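Elafin (Homo sapiens, PDB 6ATU) inhibits neutrophil and pancreatic elastase in skin through its whey acidic protein domain, the part present here, and may thereby limit elastase-mediated tissue proteolysis. Local coordinates at residues V11-G16 against L35-C40. Sequence-based numbering, arbitrary orientation.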
loop_
_atom_site.group_PDB
_atom_site.type_symbol
_atom_site.label_atom_id
_atom_site.label_comp_id
_atom_site.label_asym_id
_atom_site.label_seq_id
_atom_site.Cartn_x
_atom_site.Cartn_y
_atom_site.Cartn_z
ATOM N N VAL A 11 -10.085 -1.078 4.847
ATOM C CA VAL A 11 -8.721 -0.882 4.242
ATOM C C VAL A 11 -8.523 0.585 3.774
ATOM O O VAL A 11 -7.588 1.260 4.230
ATOM C CB VAL A 11 -8.434 -1.906 3.081
ATOM C CG1 VAL A 11 -7.070 -1.655 2.424
ATOM C CG2 VAL A 11 -8.492 -3.339 3.600
ATOM N N SER A 12 -9.424 1.078 2.910
ATOM C CA SER A 12 -9.292 2.417 2.304
ATOM C C SER A 12 -10.219 3.470 2.983
ATOM O O SER A 12 -11.446 3.435 2.837
ATOM C CB SER A 12 -9.566 2.349 0.785
ATOM O OG SER A 12 -9.109 3.522 0.095
ATOM N N THR A 13 -9.616 4.382 3.743
ATOM C CA THR A 13 -10.370 5.379 4.467
ATOM C C THR A 13 -9.887 6.776 4.174
ATOM O O THR A 13 -10.658 7.710 4.243
ATOM C CB THR A 13 -10.301 5.133 5.994
ATOM O OG1 THR A 13 -8.947 4.937 6.379
ATOM C CG2 THR A 13 -11.115 3.908 6.408
ATOM N N LYS A 14 -8.621 6.930 3.819
ATOM C CA LYS A 14 -8.036 8.271 3.633
ATOM C C LYS A 14 -8.252 8.757 2.203
ATOM O O LYS A 14 -8.391 7.946 1.294
ATOM C CB LYS A 14 -6.531 8.250 3.932
ATOM C CG LYS A 14 -6.155 8.031 5.384
ATOM C CD LYS A 14 -4.635 8.138 5.520
ATOM C CE LYS A 14 -4.152 7.608 6.843
ATOM N NZ LYS A 14 -2.661 7.671 6.970
ATOM N N PRO A 15 -8.234 10.088 1.992
ATOM C CA PRO A 15 -8.407 10.649 0.639
ATOM C C PRO A 15 -7.251 10.339 -0.311
ATOM O O PRO A 15 -6.144 10.123 0.122
ATOM C CB PRO A 15 -8.493 12.171 0.872
ATOM C CG PRO A 15 -8.344 12.400 2.345
ATOM C CD PRO A 15 -8.446 11.089 3.051
ATOM N N GLY A 16 -7.530 10.368 -1.612
ATOM C CA GLY A 16 -6.523 10.157 -2.633
ATOM C C GLY A 16 -6.579 8.746 -3.113
ATOM O O GLY A 16 -7.400 7.960 -2.639
ATOM N N LEU A 35 -2.074 -3.077 6.771
ATOM C CA LEU A 35 -3.259 -3.764 6.239
ATOM C C LEU A 35 -4.353 -2.795 5.871
ATOM O O LEU A 35 -5.230 -3.121 5.041
ATOM C CB LEU A 35 -3.794 -4.797 7.236
ATOM C CG LEU A 35 -2.790 -5.876 7.684
ATOM C CD1 LEU A 35 -3.434 -6.798 8.711
ATOM C CD2 LEU A 35 -2.236 -6.684 6.515
ATOM N N LYS A 36 -4.323 -1.611 6.486
ATOM C CA LYS A 36 -5.305 -0.554 6.202
ATOM C C LYS A 36 -4.602 0.800 6.254
ATOM O O LYS A 36 -3.522 0.914 6.830
ATOM C CB LYS A 36 -6.450 -0.606 7.225
ATOM C CG LYS A 36 -5.990 -0.904 8.653
ATOM C CD LYS A 36 -7.142 -0.907 9.657
ATOM C CE LYS A 36 -6.642 -1.166 11.083
ATOM N NZ LYS A 36 -7.515 -2.125 11.826
ATOM N N ASP A 37 -5.255 1.830 5.712
ATOM C CA ASP A 37 -4.681 3.176 5.635
ATOM C C ASP A 37 -4.252 3.699 6.988
ATOM O O ASP A 37 -3.241 4.413 7.086
ATOM C CB ASP A 37 -5.684 4.175 5.009
ATOM C CG ASP A 37 -5.929 3.920 3.527
ATOM O OD1 ASP A 37 -5.257 3.043 2.949
ATOM O OD2 ASP A 37 -6.839 4.557 2.947
ATOM N N THR A 38 -5.030 3.372 8.028
ATOM C CA THR A 38 -4.797 3.929 9.358
ATOM C C THR A 38 -3.579 3.295 10.018
ATOM O O THR A 38 -3.065 3.827 10.984
ATOM C CB THR A 38 -6.066 3.881 10.281
ATOM O OG1 THR A 38 -6.520 2.549 10.442
ATOM C CG2 THR A 38 -7.203 4.703 9.686
ATOM N N ASP A 39 -3.030 2.238 9.418
ATOM C CA ASP A 39 -1.692 1.749 9.833
ATOM C C ASP A 39 -0.549 2.616 9.311
ATOM O O ASP A 39 0.580 2.423 9.719
ATOM C CB ASP A 39 -1.458 0.292 9.395
ATOM C CG ASP A 39 -2.540 -0.662 9.907
ATOM O OD1 ASP A 39 -3.141 -0.387 10.974
ATOM O OD2 ASP A 39 -2.804 -1.677 9.237
ATOM N N CYS A 40 -0.839 3.565 8.411
ATOM C CA CYS A 40 0.197 4.376 7.781
ATOM C C CYS A 40 0.139 5.780 8.320
ATOM O O CYS A 40 -0.934 6.279 8.627
ATOM C CB CYS A 40 -0.009 4.411 6.276
ATOM S SG CYS A 40 0.104 2.797 5.466
HETATM O O HOH W 1 -8.345 2.487 7.623
#
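Asp37 and Lys14 run past each other in opposite directions, each side chain reaching the other segment's backbone. With CG of Asp37 anti to its carbonyl carbon (chi1 -69°), the carboxylate extends to 11-16, where OD2 accepts two amides. Thr13 N meets it at 2.9 Å from above the carboxylate plane. Lys14 N, at 3.1 Å, uses the anti lone pair and is nearly straight (168°). The same oxygen forms a salt bridge with Lys45, while OD1 takes Cys46 N, so this buried carboxylate is held at both oxygens, which should restrict its rotation. Asp37 N also donates to Val11 O (2.8 Å). The contact thereby ties the first modelled residues to the 3-10 turn 37-39 of this four-disulfide core (WAP) fold, just ahead of Cys40, which is disulfide-bonded to Cys55 in strand 53-56. In return, the extended Lys14 chain runs alongside, CG 3.9 Å from Asp37 CB, and delivers NZ to Cys40 O at 2.8 Å, from above the carbonyl plane; Asp37 O is a weak second acceptor, and NZ also donates to Gly42 O and Lys44 O. The side chains of Thr13 and Thr38 cross at about a right angle, Thr13 OG1 lying 3.7 Å from Thr38 CG2 and hydrogen-bonded to a water.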